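Beta-mannosidase (Trichoderma harzianum, PDB 4CVU) is a family 2 glycoside hydrolase that probably cleaves terminal beta-linked mannose residues from the non-reducing ends of mannosides and manno-oligosaccharides. Local coordinates at residues 314-319 / 439-444; 348-353 / 376-381. One frame throughout, in Å; residues are numbered along the deposited sequence.

Interaction 1: residues 314-319 / 439-444; sequences WPRDMG and RGVLLW
The carbonyl oxygen of G440 accepts the backbone N-H of R316 in a well-directed hydrogen bond, 2.9 Å from R316 N to G440 O, with an N-H...O angle of 164°. The same oxygen rests on P315, 3.3 Å from P315 CA, so the start of the type II turn P315-M318 is pressed against the first residue beyond helix 430-439. G440 has positive phi, and a side chain here would point at the turn and run into R316 N; a glycine lets the two backbones come within 4.1 Å, CA to CA, at P315 and G440.

On one flank the P315 ring meets L442, its CG 3.9 Å from L442 CD1, the two side chains crossing at a slant. On the other, R316 CG sits between its own N and carbonyl carbon (chi1 53°), which lays the aliphatic part of the chain over the helix end: CB is 3.4 Å from R439 O, and CD reaches V441 CG2 at 4.1 Å. R439 O is buried here without a hydrogen-bond partner. The R316 chain then bends at chi3, and its guanidinium bonds to E412 and F416 O; E412 also forms a salt bridge with R439.

The contact thus brings the loop between strands 298-305 and 324-332 against the helix-to-strand turn of the (beta/alpha)8 barrel expected of a family 2 glycoside hydrolase, where strand 442-446 runs parallel between 418-421 and 481-485 and L442 also packs on M418, A482 and F382.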
loop_
_atom_site.group_PDB
_atom_site.type_symbol
_atom_site.label_atom_id
_atom_site.label_comp_id
_atom_site.label_asym_id
_atom_site.label_seq_id
_atom_site.Cartn_x
_atom_site.Cartn_y
_atom_site.Cartn_z
ATOM N N TRP A 314 36.340 -0.036 28.932
ATOM C CA TRP A 314 35.331 -0.917 29.518
ATOM C C TRP A 314 34.026 -0.842 28.703
ATOM O O TRP A 314 33.731 0.176 28.068
ATOM C CB TRP A 314 35.028 -0.487 30.964
ATOM C CG TRP A 314 36.229 -0.474 31.863
ATOM C CD1 TRP A 314 37.051 0.586 32.091
ATOM C CD2 TRP A 314 36.727 -1.553 32.673
ATOM N NE1 TRP A 314 38.024 0.246 32.983
ATOM C CE2 TRP A 314 37.859 -1.061 33.359
ATOM C CE3 TRP A 314 36.331 -2.875 32.890
ATOM C CZ2 TRP A 314 38.598 -1.843 34.237
ATOM C CZ3 TRP A 314 37.066 -3.660 33.771
ATOM C CH2 TRP A 314 38.192 -3.134 34.438
ATOM N N PRO A 315 33.233 -1.905 28.748
ATOM C CA PRO A 315 31.852 -1.826 28.228
ATOM C C PRO A 315 30.971 -0.801 28.981
ATOM O O PRO A 315 31.356 -0.280 30.034
ATOM C CB PRO A 315 31.318 -3.252 28.442
ATOM C CG PRO A 315 32.547 -4.125 28.455
ATOM C CD PRO A 315 33.607 -3.289 29.091
ATOM N N ARG A 316 29.807 -0.506 28.427
ATOM C CA ARG A 316 28.864 0.411 29.066
ATOM C C ARG A 316 28.430 -0.090 30.441
ATOM O O ARG A 316 28.248 -1.292 30.645
ATOM C CB ARG A 316 27.648 0.715 28.172
ATOM C CG ARG A 316 26.848 -0.463 27.598
ATOM C CD ARG A 316 25.738 0.076 26.648
ATOM N NE ARG A 316 24.977 1.130 27.307
ATOM C CZ ARG A 316 24.088 0.917 28.279
ATOM N NH1 ARG A 316 23.798 -0.315 28.707
ATOM N NH2 ARG A 316 23.484 1.947 28.845
ATOM N N ASP A 317 28.273 0.857 31.376
ATOM C CA ASP A 317 27.959 0.564 32.784
ATOM C C ASP A 317 29.025 -0.309 33.502
ATOM O O ASP A 317 28.747 -0.890 34.549
ATOM C CB ASP A 317 26.539 -0.037 32.939
ATOM C CG ASP A 317 25.435 1.039 32.981
ATOM O OD1 ASP A 317 25.722 2.207 32.662
ATOM O OD2 ASP A 317 24.274 0.714 33.360
ATOM N N MET A 318 30.236 -0.377 32.941
ATOM C CA MET A 318 31.378 -0.955 33.641
ATOM C C MET A 318 32.567 0.017 33.720
ATOM O O MET A 318 33.653 -0.385 34.095
ATOM C CB MET A 318 31.837 -2.252 32.965
ATOM C CG MET A 318 30.761 -3.306 32.782
ATOM S SD MET A 318 31.407 -4.788 31.962
ATOM C CE MET A 318 29.946 -5.349 31.098
ATOM N N GLY A 319 32.386 1.280 33.349
ATOM C CA GLY A 319 33.485 2.221 33.373
ATOM C C GLY A 319 33.489 3.080 32.144
ATOM O O GLY A 319 32.456 3.247 31.502
ATOM N N ARG A 439 30.357 3.497 22.296
ATOM C CA ARG A 439 29.243 3.292 23.216
ATOM C C ARG A 439 29.505 2.177 24.232
ATOM O O ARG A 439 28.790 2.069 25.228
ATOM C CB ARG A 439 27.968 2.913 22.430
ATOM C CG ARG A 439 27.412 4.046 21.597
ATOM C CD ARG A 439 26.295 3.559 20.704
ATOM N NE ARG A 439 25.704 4.631 19.887
ATOM C CZ ARG A 439 24.500 5.178 20.075
ATOM N NH1 ARG A 439 23.721 4.802 21.089
ATOM N NH2 ARG A 439 24.064 6.112 19.230
ATOM N N GLY A 440 30.459 1.308 23.956
ATOM C CA GLY A 440 30.750 0.210 24.892
ATOM C C GLY A 440 29.907 -1.051 24.789
ATOM O O GLY A 440 29.643 -1.718 25.799
ATOM N N VAL A 441 29.484 -1.392 23.570
ATOM C CA VAL A 441 28.734 -2.610 23.346
ATOM C C VAL A 441 29.705 -3.669 22.829
ATOM O O VAL A 441 30.308 -3.522 21.759
ATOM C CB VAL A 441 27.562 -2.346 22.362
ATOM C CG1 VAL A 441 26.698 -3.575 22.167
ATOM C CG2 VAL A 441 26.710 -1.148 22.806
ATOM N N LEU A 442 29.881 -4.769 23.577
ATOM C CA LEU A 442 30.740 -5.852 23.094
ATOM C C LEU A 442 30.111 -6.528 21.906
ATOM O O LEU A 442 28.889 -6.781 21.935
ATOM C CB LEU A 442 30.969 -6.907 24.216
ATOM C CG LEU A 442 31.882 -6.414 25.346
ATOM C CD1 LEU A 442 31.940 -7.428 26.501
ATOM C CD2 LEU A 442 33.281 -6.169 24.810
ATOM N N LEU A 443 30.901 -6.800 20.857
ATOM C CA LEU A 443 30.450 -7.488 19.676
ATOM C C LEU A 443 31.070 -8.881 19.536
ATOM O O LEU A 443 32.209 -9.025 19.093
ATOM C CB LEU A 443 30.751 -6.677 18.398
ATOM C CG LEU A 443 30.016 -5.375 18.292
ATOM C CD1 LEU A 443 30.239 -4.658 16.975
ATOM C CD2 LEU A 443 28.558 -5.551 18.628
ATOM N N TRP A 444 30.313 -9.896 19.874
ATOM C CA TRP A 444 30.727 -11.236 19.626
ATOM C C TRP A 444 30.557 -11.470 18.140
ATOM O O TRP A 444 29.467 -11.551 17.703
ATOM C CB TRP A 444 29.859 -12.157 20.457
ATOM C CG TRP A 444 29.595 -13.544 19.989
ATOM C CD1 TRP A 444 29.823 -14.102 18.769
ATOM C CD2 TRP A 444 29.071 -14.585 20.794
ATOM N NE1 TRP A 444 29.439 -15.396 18.761
ATOM C CE2 TRP A 444 28.973 -15.728 19.991
ATOM C CE3 TRP A 444 28.616 -14.642 22.095
ATOM C CZ2 TRP A 444 28.479 -16.939 20.468
ATOM C CZ3 TRP A 444 28.141 -15.854 22.573
ATOM C CH2 TRP A 444 28.054 -16.963 21.764
#

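Interaction 2: residues 348-353 / 376-381; sequences FRTILF and EINGHE. With CD (cadmium ion), chain U.
N378 turns its amide back onto R349 and T350 from within the type I' turn I377-H380 of a beta hairpin, which joins strands 374-377 and 380-389, while strand 351-354 pairs antiparallel with the first of these. From CB the N378 side chain leads to CG, 4.0 Å from R349 CB, and there it forks. OD1 accepts the backbone N-H of T350, 3.0 Å from T350 N, with the donor tilted 30° out of the carbonyl plane, and also lies 3.2 Å from R349 CA. ND2 donates to W313 O. The side chain thereby continues the pairing that N378 N makes with T350 O in a nearly straight bond (176°). With an alanine in place of N378, T350 N and W313 O would probably lose their mates and a gap would open beside R349 CB.

Farther along, L352 and E376 form an antiparallel hydrogen-bonded pair, and their side chains run alongside each other, L352 CD2 coming 3.6 Å from E376 OE1; E376 OE2 is hydrogen-bonded to H374 NE2. I351 and I377, the non-hydrogen-bonded pair, point to the other face. With CG1 anti to the backbone N (chi1 -175°), I351 brings CD1 beside the E376 carbonyl and within 4.2 Å of I377 CD1.

Past the turn, E381 extends away from the pairing to bind a cadmium ion through both oxygens, OE2 at 2.2 Å and OE1 at 2.7 Å, with three waters completing the observed shell. At the turn, T350 OG1, also hydrogen-bonded to Q248 NE2, shares a water with G379 N, 2.7 Å from T350 OG1 to the water oxygen.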
loop_
_atom_site.group_PDB
_atom_site.type_symbol
_atom_site.label_atom_id
_atom_site.label_comp_id
_atom_site.label_asym_id
_atom_site.label_seq_id
_atom_site.Cartn_x
_atom_site.Cartn_y
_atom_site.Cartn_z
ATOM N N PHE A 348 42.692 0.020 24.918
ATOM C CA PHE A 348 43.507 -0.857 25.723
ATOM C C PHE A 348 42.599 -1.633 26.637
ATOM O O PHE A 348 42.058 -1.086 27.589
ATOM C CB PHE A 348 44.543 -0.058 26.534
ATOM C CG PHE A 348 45.628 0.523 25.696
ATOM C CD1 PHE A 348 45.449 1.737 25.054
ATOM C CD2 PHE A 348 46.841 -0.150 25.540
ATOM C CE1 PHE A 348 46.469 2.272 24.273
ATOM C CE2 PHE A 348 47.849 0.369 24.760
ATOM C CZ PHE A 348 47.665 1.582 24.127
ATOM N N ARG A 349 42.399 -2.903 26.292
ATOM C CA ARG A 349 41.676 -3.834 27.142
ATOM C C ARG A 349 41.920 -5.263 26.727
ATOM O O ARG A 349 42.382 -5.533 25.625
ATOM C CB ARG A 349 40.154 -3.550 27.161
ATOM C CG ARG A 349 39.509 -3.266 25.812
ATOM C CD ARG A 349 39.097 -4.516 25.060
ATOM N NE ARG A 349 40.180 -4.987 24.217
ATOM C CZ ARG A 349 40.014 -5.648 23.078
ATOM N NH1 ARG A 349 38.804 -5.906 22.616
ATOM N NH2 ARG A 349 41.083 -6.035 22.394
ATOM N N THR A 350 41.637 -6.169 27.646
ATOM C CA THR A 350 41.676 -7.590 27.361
ATOM C C THR A 350 40.250 -8.086 27.369
ATOM O O THR A 350 39.453 -7.690 28.237
ATOM C CB THR A 350 42.509 -8.391 28.389
ATOM O OG1 THR A 350 41.906 -8.314 29.672
ATOM C CG2 THR A 350 43.962 -7.875 28.428
ATOM N N ILE A 351 39.908 -8.904 26.384
ATOM C CA ILE A 351 38.639 -9.605 26.376
ATOM C C ILE A 351 38.864 -11.072 26.103
ATOM O O ILE A 351 39.395 -11.439 25.065
ATOM C CB ILE A 351 37.626 -8.974 25.391
ATOM C CG1 ILE A 351 36.242 -9.676 25.489
ATOM C CG2 ILE A 351 38.154 -8.979 23.959
ATOM C CD1 ILE A 351 35.502 -9.406 26.759
ATOM N N LEU A 352 38.500 -11.899 27.085
ATOM C CA LEU A 352 38.653 -13.330 27.025
ATOM C C LEU A 352 37.306 -14.010 26.819
ATOM O O LEU A 352 36.332 -13.676 27.527
ATOM C CB LEU A 352 39.206 -13.822 28.363
ATOM C CG LEU A 352 39.359 -15.350 28.510
ATOM C CD1 LEU A 352 40.437 -15.873 27.582
ATOM C CD2 LEU A 352 39.696 -15.682 29.953
ATOM N N PHE A 353 37.240 -14.939 25.875
ATOM C CA PHE A 353 36.156 -15.898 25.818
ATOM C C PHE A 353 36.701 -17.191 26.412
ATOM O O PHE A 353 37.620 -17.779 25.873
ATOM C CB PHE A 353 35.625 -16.137 24.402
ATOM C CG PHE A 353 34.735 -17.357 24.294
ATOM C CD1 PHE A 353 33.549 -17.438 25.018
ATOM C CD2 PHE A 353 35.083 -18.423 23.476
ATOM C CE1 PHE A 353 32.740 -18.578 24.944
ATOM C CE2 PHE A 353 34.288 -19.569 23.406
ATOM C CZ PHE A 353 33.108 -19.637 24.119
ATOM N N GLU A 376 35.321 -12.496 30.055
ATOM C CA GLU A 376 35.995 -11.675 31.073
ATOM C C GLU A 376 36.552 -10.386 30.464
ATOM O O GLU A 376 37.188 -10.429 29.416
ATOM C CB GLU A 376 37.141 -12.441 31.702
ATOM C CG GLU A 376 36.706 -13.713 32.406
ATOM C CD GLU A 376 37.848 -14.481 33.019
ATOM O OE1 GLU A 376 39.000 -13.973 33.032
ATOM O OE2 GLU A 376 37.599 -15.619 33.475
ATOM N N ILE A 377 36.324 -9.254 31.115
ATOM C CA ILE A 377 36.826 -7.975 30.611
ATOM C C ILE A 377 37.877 -7.447 31.567
ATOM O O ILE A 377 37.611 -7.234 32.722
ATOM C CB ILE A 377 35.714 -6.941 30.355
ATOM C CG1 ILE A 377 36.228 -5.628 29.745
ATOM C CG2 ILE A 377 34.963 -6.597 31.620
ATOM C CD1 ILE A 377 36.610 -5.656 28.301
ATOM N N ASN A 378 39.091 -7.285 31.053
ATOM C CA ASN A 378 40.217 -6.856 31.854
ATOM C C ASN A 378 40.327 -7.742 33.106
ATOM O O ASN A 378 40.543 -7.260 34.160
ATOM C CB ASN A 378 40.086 -5.403 32.244
ATOM C CG ASN A 378 40.132 -4.482 31.055
ATOM O OD1 ASN A 378 40.912 -4.693 30.153
ATOM N ND2 ASN A 378 39.279 -3.451 31.053
ATOM N N GLY A 379 40.137 -9.025 32.960
ATOM C CA GLY A 379 40.284 -9.949 34.061
ATOM C C GLY A 379 39.059 -10.177 34.915
ATOM O O GLY A 379 39.042 -11.090 35.698
ATOM N N HIS A 380 38.008 -9.393 34.724
ATOM C CA HIS A 380 36.769 -9.554 35.514
ATOM C C HIS A 380 35.690 -10.282 34.725
ATOM O O HIS A 380 35.370 -9.897 33.603
ATOM C CB HIS A 380 36.205 -8.208 35.964
ATOM C CG HIS A 380 37.198 -7.347 36.688
ATOM N ND1 HIS A 380 38.174 -6.619 36.033
ATOM C CD2 HIS A 380 37.358 -7.085 38.005
ATOM C CE1 HIS A 380 38.883 -5.939 36.919
ATOM N NE2 HIS A 380 38.418 -6.215 38.122
ATOM N N GLU A 381 35.163 -11.352 35.312
ATOM C CA GLU A 381 33.896 -11.947 34.876
ATOM C C GLU A 381 32.779 -10.918 34.862
ATOM O O GLU A 381 32.707 -10.055 35.746
ATOM C CB GLU A 381 33.492 -13.046 35.859
ATOM C CG GLU A 381 34.251 -14.301 35.641
ATOM C CD GLU A 381 33.948 -15.381 36.669
ATOM O OE1 GLU A 381 32.926 -15.373 37.356
ATOM O OE2 GLU A 381 34.758 -16.280 36.755
HETATM CD CD CD U . 33.878 -17.802 38.111
HETATM O O HOH W 1 40.095 -10.214 30.287
HETATM O O HOH W 2 32.809 -17.813 40.290
HETATM O O HOH W 3 32.551 -19.102 36.413
HETATM O O HOH W 4 36.125 -19.005 38.553
#

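The centres of interactions 1 and 2 lie 11 Å apart, and the two contacts touch directly: the W314 indole packs against the hairpin turn, CZ3 3.5 Å from N378 ND2 and CH2 3.8 Å from H380 CE1, while P315 CD lies 3.6 Å from I377 CG1. The loop 314-319 is therefore wedged between the hairpin of interaction 2 and the start of strand 442-446 in interaction 1. Both contacts reach one mixed sheet, interaction 2 through its antiparallel strands and interaction 1 through its parallel ones. A cadmium ion is coordinated by E381, and another bound cadmium lies about 4 Å from the R316 side chain.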